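Local coordinates for protein type I site-specific restriction-modification system, R (Restriction) subunit (Vibrio vulnificus, PDB 3H1T) that probably serves as the ATP-dependent DNA-translocating and cleaving subunit of a type I restriction enzyme, represented here by a fragment with helicase-like and probable nuclease domains, at residues Asn97-Val100 and Gly101-Met104; Met104-Ala107 and Lys108-Glu112; Lys419-Thr422 and Asp423-Lys427; His428-Asp431 and Phe432-Thr436. One frame throughout, in Å; residues are numbered along the deposited sequence.

Interaction 1 (Asn97-Val100 and Gly101-Met104)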
# COMPACT_ATOMS: atom_id res chain seq x y z
N ASN A 97 14.30 31.51 21.72
CA ASN A 97 15.66 31.99 21.51
C ASN A 97 16.31 31.61 20.18
O ASN A 97 17.36 32.15 19.82
CB ASN A 97 16.56 31.52 22.65
CG ASN A 97 16.06 30.23 23.28
OD1 ASN A 97 16.77 29.22 23.30
ND2 ASN A 97 14.84 30.26 23.81
N SER A 98 15.72 30.68 19.44
CA SER A 98 16.29 30.26 18.17
C SER A 98 15.65 30.92 16.94
O SER A 98 14.47 31.26 16.94
CB SER A 98 16.21 28.73 18.04
OG SER A 98 14.90 28.25 18.28
N PRO A 99 16.43 31.11 15.88
CA PRO A 99 16.00 31.72 14.61
C PRO A 99 14.84 30.96 13.92
O PRO A 99 14.84 29.73 13.93
CB PRO A 99 17.29 31.72 13.78
CG PRO A 99 18.07 30.54 14.37
CD PRO A 99 17.86 30.74 15.83
N VAL A 100 13.88 31.67 13.33
CA VAL A 100 12.76 31.01 12.67
C VAL A 100 13.11 30.16 11.46
O VAL A 100 12.63 29.03 11.35
CB VAL A 100 11.67 32.01 12.19
CG1 VAL A 100 10.57 32.10 13.22
CG2 VAL A 100 12.29 33.35 11.92
N GLY A 101 13.93 30.69 10.57
CA GLY A 101 14.31 29.96 9.37
C GLY A 101 14.87 28.57 9.62
O GLY A 101 15.09 27.83 8.67
N GLN A 102 15.10 28.23 10.88
CA GLN A 102 15.67 26.94 11.24
C GLN A 102 14.72 25.80 10.91
O GLN A 102 15.09 24.88 10.17
CB GLN A 102 16.02 26.94 12.73
CG GLN A 102 16.95 25.80 13.17
CD GLN A 102 17.16 25.79 14.68
OE1 GLN A 102 17.87 26.64 15.24
NE2 GLN A 102 16.54 24.83 15.36
N GLY A 103 13.51 25.84 11.45
CA GLY A 103 12.54 24.78 11.20
C GLY A 103 11.84 24.79 9.85
O GLY A 103 10.94 23.98 9.64
N MSE A 104 12.24 25.67 8.93
CA MSE A 104 11.58 25.74 7.64
C MSE A 104 11.65 24.48 6.79
O MSE A 104 10.62 23.97 6.35
CB MSE A 104 12.10 26.93 6.82
CG MSE A 104 11.20 27.25 5.62
SE MSE A 104 9.46 28.00 6.12
CE MSE A 104 8.46 26.40 6.52
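The flat group here is the Q102 carboxamide, and its end lies near CB of S98 and the CG corner of the P99 ring. The amide may be turned over in the model, so nothing finer should be read from its oxygen and nitrogen. Further back the side chain is clearer: CB of Q102 sits 3.3 Å from P99 O. With CG anti to the backbone N (chi1 -165°) and the next bond extended, the chain runs back toward the CG-CD side of the P99 ring and meets it with its end alone. Two weak backbone bonds close the loop into overlapping turns. Q102 N points at P99 O over 3.4 Å, though the position of that nitrogen is uncertain, and G103 N reaches V100 O at 3.3 Å. V100 O also accepts from the S121 hydroxyl, which ties the turn to strand 118-122, while S98 OG turns back to P95 O. V100 directs its CB away from the residues that follow, and its side chain packs against N123, E126 and L139. The two turns lead into G103, the N-cap of helix 104-114; the loop is the strand-to-helix connection of the beta-alpha-beta unit 86-93, 104-114, 118-122.

Interaction 2 (Met104-Ala107 and Lys108-Glu112); sequences MQQA and KDYAE
Q106 and Y110, one helical turn apart, meet amide over ring. The Q106 chain folds back at chi2 (59°) and brings its amide over one face of the tyrosine ring, the two planes 44° apart. CG and CD of Q106 each lie 3.6 Å from CE2 of Y110; NE2 is modelled too close to the ring for its exact place to be trusted. Apolar contact on another side of the helix is lighter: CE of M104, a selenomethionine, comes within 4.1 Å of K108 CG, and the lysine's methylenes run on past M104 O.

Among the polar contacts, one water joins neighbouring side chains. Its bond to D109 OD2, at 2.7 Å, is the firmer leg; the one it accepts from Q106 NE2, at 3.1 Å, shares the uncertainty of that nitrogen. The backbone makes regular i to i+4 bonds, from K108 N to M104 O (2.9 Å) through to A111 N to A107 O (3.1 Å).

Outside the segments, K108 makes a cation-pi contact with F130, and E112 bonds the Y132 hydroxyl. M104, A107 and A111 form the helix's inner side: A107 and Y110 lie on E92 and A111 on V90 of strand 86-93, M104 and A111 on A119 of strand 118-122, and M104 also on L128 and F130 of strand 127-131.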
# COMPACT_ATOMS: atom_id res chain seq x y z
N MSE A 104 12.24 25.67 8.93
CA MSE A 104 11.58 25.74 7.64
C MSE A 104 11.65 24.48 6.79
O MSE A 104 10.62 23.97 6.35
CB MSE A 104 12.10 26.93 6.82
CG MSE A 104 11.20 27.25 5.62
SE MSE A 104 9.46 28.00 6.12
CE MSE A 104 8.46 26.40 6.52
N GLN A 105 12.86 23.96 6.55
CA GLN A 105 12.97 22.77 5.73
C GLN A 105 12.32 21.57 6.43
O GLN A 105 11.75 20.72 5.77
CB GLN A 105 14.44 22.52 5.31
CG GLN A 105 14.80 23.30 4.00
CD GLN A 105 16.28 23.21 3.54
OE1 GLN A 105 16.66 23.83 2.54
NE2 GLN A 105 17.09 22.44 4.26
N GLN A 106 12.38 21.53 7.76
CA GLN A 106 11.73 20.43 8.48
C GLN A 106 10.21 20.49 8.33
O GLN A 106 9.54 19.47 8.21
CB GLN A 106 12.10 20.46 9.97
CG GLN A 106 11.41 19.36 10.80
CD GLN A 106 11.73 17.95 10.32
OE1 GLN A 106 12.86 17.48 10.43
NE2 GLN A 106 10.73 17.27 9.76
N ALA A 107 9.67 21.71 8.37
CA ALA A 107 8.23 21.90 8.23
C ALA A 107 7.80 21.60 6.81
O ALA A 107 6.73 21.03 6.58
CB ALA A 107 7.85 23.32 8.61
N LYS A 108 8.62 21.99 5.84
CA LYS A 108 8.33 21.74 4.43
C LYS A 108 8.32 20.23 4.17
O LYS A 108 7.52 19.72 3.40
CB LYS A 108 9.38 22.41 3.53
CG LYS A 108 9.19 23.91 3.37
CD LYS A 108 10.28 24.57 2.53
CE LYS A 108 10.52 23.85 1.21
NZ LYS A 108 11.05 24.77 0.16
N ASP A 109 9.22 19.52 4.85
CA ASP A 109 9.32 18.07 4.69
C ASP A 109 8.07 17.35 5.20
O ASP A 109 7.68 16.34 4.63
CB ASP A 109 10.56 17.54 5.43
CG ASP A 109 11.13 16.28 4.80
OD1 ASP A 109 11.71 16.37 3.70
OD2 ASP A 109 11.00 15.20 5.40
N TYR A 110 7.45 17.87 6.25
CA TYR A 110 6.24 17.26 6.80
C TYR A 110 5.05 17.58 5.91
O TYR A 110 4.11 16.79 5.79
CB TYR A 110 5.94 17.78 8.21
CG TYR A 110 6.81 17.24 9.32
CD1 TYR A 110 6.90 15.87 9.56
CD2 TYR A 110 7.50 18.10 10.17
CE1 TYR A 110 7.67 15.36 10.62
CE2 TYR A 110 8.27 17.61 11.22
CZ TYR A 110 8.36 16.24 11.44
OH TYR A 110 9.14 15.76 12.47
N ALA A 111 5.09 18.76 5.32
CA ALA A 111 4.04 19.22 4.44
C ALA A 111 4.02 18.30 3.24
O ALA A 111 2.98 17.79 2.84
CB ALA A 111 4.31 20.64 4.00
N GLU A 112 5.20 18.10 2.67
CA GLU A 112 5.35 17.23 1.51
C GLU A 112 4.93 15.79 1.85
O GLU A 112 4.26 15.14 1.05
CB GLU A 112 6.81 17.30 1.01
CG GLU A 112 7.12 18.60 0.27
CD GLU A 112 8.57 19.06 0.38
OE1 GLU A 112 9.44 18.22 0.69
OE2 GLU A 112 8.85 20.26 0.14
O HOH W 1 11.15 14.64 8.08

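Interaction 3 (Lys419-Thr422 and Asp423-Lys427)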
# COMPACT_ATOMS: atom_id res chain seq x y z
N LYS A 419 13.83 -27.13 -12.41
CA LYS A 419 13.11 -28.36 -12.12
C LYS A 419 14.05 -29.53 -11.82
O LYS A 419 13.70 -30.45 -11.08
CB LYS A 419 12.18 -28.73 -13.28
CG LYS A 419 11.09 -27.72 -13.54
CD LYS A 419 10.26 -28.13 -14.74
CE LYS A 419 8.92 -28.72 -14.31
NZ LYS A 419 8.24 -29.38 -15.45
N ALA A 420 15.24 -29.49 -12.40
CA ALA A 420 16.21 -30.55 -12.19
C ALA A 420 16.84 -30.44 -10.80
O ALA A 420 17.44 -31.39 -10.29
CB ALA A 420 17.28 -30.49 -13.27
N ARG A 421 16.70 -29.29 -10.16
CA ARG A 421 17.29 -29.09 -8.84
C ARG A 421 16.31 -29.05 -7.69
O ARG A 421 16.66 -28.68 -6.56
CB ARG A 421 18.11 -27.81 -8.84
CG ARG A 421 19.24 -27.85 -9.85
CD ARG A 421 19.99 -26.54 -9.90
NE ARG A 421 21.11 -26.65 -10.82
CZ ARG A 421 21.52 -25.67 -11.62
NH1 ARG A 421 20.89 -24.50 -11.62
NH2 ARG A 421 22.55 -25.87 -12.43
N THR A 422 15.07 -29.46 -7.96
CA THR A 422 14.04 -29.46 -6.95
C THR A 422 14.47 -30.05 -5.62
O THR A 422 14.14 -29.52 -4.58
CB THR A 422 12.79 -30.21 -7.44
OG1 THR A 422 12.21 -29.50 -8.54
CG2 THR A 422 11.77 -30.34 -6.31
N ASP A 423 15.22 -31.14 -5.65
CA ASP A 423 15.65 -31.75 -4.40
C ASP A 423 16.74 -30.99 -3.68
O ASP A 423 16.85 -31.06 -2.46
CB ASP A 423 16.09 -33.19 -4.64
CG ASP A 423 14.99 -34.18 -4.39
OD1 ASP A 423 14.41 -34.15 -3.29
OD2 ASP A 423 14.69 -34.99 -5.29
N ALA A 424 17.57 -30.25 -4.43
CA ALA A 424 18.62 -29.47 -3.78
C ALA A 424 17.99 -28.34 -2.98
O ALA A 424 18.34 -28.09 -1.83
CB ALA A 424 19.57 -28.90 -4.82
N PHE A 425 17.06 -27.66 -3.64
CA PHE A 425 16.35 -26.54 -3.05
C PHE A 425 15.58 -26.99 -1.83
O PHE A 425 15.59 -26.32 -0.79
CB PHE A 425 15.38 -25.94 -4.06
CG PHE A 425 16.05 -25.47 -5.32
CD1 PHE A 425 17.43 -25.27 -5.37
CD2 PHE A 425 15.31 -25.23 -6.45
CE1 PHE A 425 18.04 -24.85 -6.55
CE2 PHE A 425 15.93 -24.81 -7.64
CZ PHE A 425 17.29 -24.62 -7.68
N ALA A 426 14.91 -28.13 -1.95
CA ALA A 426 14.13 -28.65 -0.82
C ALA A 426 15.03 -28.99 0.34
O ALA A 426 14.67 -28.76 1.49
CB ALA A 426 13.34 -29.88 -1.24
N LYS A 427 16.21 -29.54 0.07
CA LYS A 427 17.11 -29.89 1.15
C LYS A 427 17.60 -28.60 1.81
O LYS A 427 17.57 -28.46 3.04
CB LYS A 427 18.31 -30.71 0.65
CG LYS A 427 18.93 -31.54 1.77
CD LYS A 427 20.45 -31.45 1.82
CE LYS A 427 21.05 -32.32 2.95
NZ LYS A 427 20.81 -31.77 4.34
O HOH W 2 18.01 -32.18 -7.20
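R421 and F425 both carry CG beside the backbone N and anti to the carbonyl carbon (chi1 -61° and -58°), which lays the phenylalanine ring back against the start of the arginine chain. The touching atom is R421 CB, over the ring face 3.9 Å from the F425 centroid in a CH-pi contact, 27° off the ring normal. R421 CD follows at 4.0 Å from F425 CZ. From CG to NE the arginine is extended, so its guanidinium is carried away beyond the ring.

R421 O hangs over the same face, toward the rim, and also accepts the F425 amide in an almost straight backbone bond of 3.1 Å. A424 N adds a weak bond to that oxygen. A426 N to T422 O is the next bond of the new helix.

R421 occupies the N-cap position between helices 412-420 and 422-436, and the turn is held from both sides. T422 OG1 gives a hydrogen bond to K419 O at 3.1 Å, reaching it from above the carbonyl plane, and has a further, weak bond with H451. On the other side a water donates to A420 O at 3.2 Å and weakly accepts from D423 N.

Around this junction, K419 forms a salt bridge with E450, and D423 and A426 lie on A458; A426 also reaches L459 and L462, all on helix 449-462. The F425 ring stacks with Y557, which follows strand 552-556, and R421 touches V383 and E584.

Interaction 4 (His428-Asp431 and Phe432-Thr436)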
# COMPACT_ATOMS: atom_id res chain seq x y z
N HIS A 428 18.04 -27.65 0.99
CA HIS A 428 18.52 -26.38 1.53
C HIS A 428 17.46 -25.60 2.31
O HIS A 428 17.77 -25.03 3.36
CB HIS A 428 19.08 -25.52 0.41
CG HIS A 428 19.55 -24.19 0.87
ND1 HIS A 428 18.69 -23.12 1.04
CD2 HIS A 428 20.77 -23.76 1.29
CE1 HIS A 428 19.37 -22.10 1.54
NE2 HIS A 428 20.63 -22.46 1.70
N LEU A 429 16.22 -25.60 1.83
CA LEU A 429 15.14 -24.90 2.52
C LEU A 429 14.86 -25.56 3.88
O LEU A 429 14.63 -24.88 4.89
CB LEU A 429 13.87 -24.90 1.66
CG LEU A 429 12.63 -24.20 2.21
CD1 LEU A 429 13.03 -22.84 2.75
CD2 LEU A 429 11.57 -24.06 1.13
N THR A 430 14.89 -26.89 3.89
CA THR A 430 14.62 -27.65 5.10
C THR A 430 15.67 -27.41 6.18
O THR A 430 15.33 -27.25 7.35
CB THR A 430 14.53 -29.18 4.81
OG1 THR A 430 13.40 -29.43 3.97
CG2 THR A 430 14.39 -29.98 6.11
N ASP A 431 16.94 -27.40 5.78
CA ASP A 431 18.03 -27.16 6.72
C ASP A 431 17.90 -25.75 7.25
O ASP A 431 18.07 -25.51 8.45
CB ASP A 431 19.40 -27.31 6.05
CG ASP A 431 19.79 -28.77 5.83
OD1 ASP A 431 19.13 -29.68 6.39
OD2 ASP A 431 20.79 -28.99 5.11
N PHE A 432 17.59 -24.82 6.36
CA PHE A 432 17.42 -23.42 6.73
C PHE A 432 16.34 -23.34 7.80
O PHE A 432 16.56 -22.82 8.89
CB PHE A 432 17.04 -22.58 5.50
CG PHE A 432 16.57 -21.19 5.83
CD1 PHE A 432 15.24 -20.96 6.18
CD2 PHE A 432 17.45 -20.11 5.81
CE1 PHE A 432 14.78 -19.68 6.50
CE2 PHE A 432 17.01 -18.82 6.13
CZ PHE A 432 15.67 -18.60 6.48
N MSE A 433 15.16 -23.88 7.50
CA MSE A 433 14.07 -23.85 8.46
C MSE A 433 14.39 -24.58 9.77
O MSE A 433 13.90 -24.19 10.83
CB MSE A 433 12.81 -24.44 7.82
CG MSE A 433 12.29 -23.58 6.67
SE MSE A 433 10.60 -24.15 5.87
CE MSE A 433 9.42 -23.68 7.35
N LYS A 434 15.21 -25.63 9.70
CA LYS A 434 15.59 -26.37 10.90
C LYS A 434 16.45 -25.49 11.79
O LYS A 434 16.37 -25.58 13.03
CB LYS A 434 16.31 -27.69 10.52
CG LYS A 434 15.34 -28.85 10.25
CD LYS A 434 16.02 -30.15 9.78
CE LYS A 434 15.03 -31.32 9.82
NZ LYS A 434 15.53 -32.55 9.11
N ARG A 435 17.26 -24.63 11.19
CA ARG A 435 18.10 -23.76 11.99
C ARG A 435 17.42 -22.46 12.37
O ARG A 435 17.98 -21.68 13.12
CB ARG A 435 19.44 -23.47 11.27
CG ARG A 435 19.35 -22.52 10.09
CD ARG A 435 20.71 -22.27 9.48
NE ARG A 435 21.16 -23.37 8.65
CZ ARG A 435 21.04 -23.41 7.33
NH1 ARG A 435 20.47 -22.40 6.69
NH2 ARG A 435 21.49 -24.45 6.65
N THR A 436 16.19 -22.24 11.90
CA THR A 436 15.48 -20.99 12.22
C THR A 436 14.12 -21.15 12.91
O THR A 436 13.95 -20.69 14.03
CB THR A 436 15.30 -20.12 10.96
OG1 THR A 436 14.64 -20.88 9.94
CG2 THR A 436 16.65 -19.64 10.45
O HOH W 3 20.48 -24.27 4.38
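M433 N bonds L429 O at 2.8 Å with an N-H...O angle of 172°, the straightest of four consecutive i to i+4 bonds; F432 N to H428 O, at 3.0 Å, is the first. H428 O has a second donor, a water. The same water apparently also accepts from R435 NH2, but that leg is modelled very short and is doubtful. The arginine turns back this way because its CG sits between the backbone N and carbonyl carbon (chi1 73°) and the chain bends again at chi3. D431 O then lies under one face of the guanidinium, toward its rim, 3.7 Å from the plane, while NH2 of R435 is 3.6 Å from D431 CB.

D431's carboxylate looks elsewhere, to a salt bridge with K427. T430 OG1 bonds A426 O and N463, and H428 ND1 bonds the Y557 hydroxyl.

Packing comes next. L429 and the selenomethionine M433 run side by side, with CD1 of the leucine 4.1 Å from M433 CG; V444, T442 and V522 of the adjoining sheet lie against this pair. T430 CG2 lies alongside K434, 4.0 Å from CE. Further along, T436 OG1 gives a hydrogen bond to F432 O at 2.9 Å, from above the carbonyl plane.

The chemistry divides the helix by side: L429, F432 and M433 turn to the sheet, while K434 and R435 are exposed. D431, held by K427, touches neither of those charges and would probably exert no more than a weak attraction on them.

Interactions 1 and 2 follow each other along the chain and share M104: the loop after strand 86-93 leads directly into helix 104-114, their centres 13 Å apart. Both belong to the N-terminal domain with its six-stranded mixed sheet, whose topology is consistent with the nuclease domain of HsdR. Some 300 residues later come interaction 3, at the junction of helices 412-420 and 422-436, and interaction 4, further along the latter, their centres 14 Å apart in the region matching the helicase C-terminal family. About 52 Å separates the centres of interactions 2 and 3, which lie on opposite sides of the chain's centre. The two pairs therefore belong to different domains.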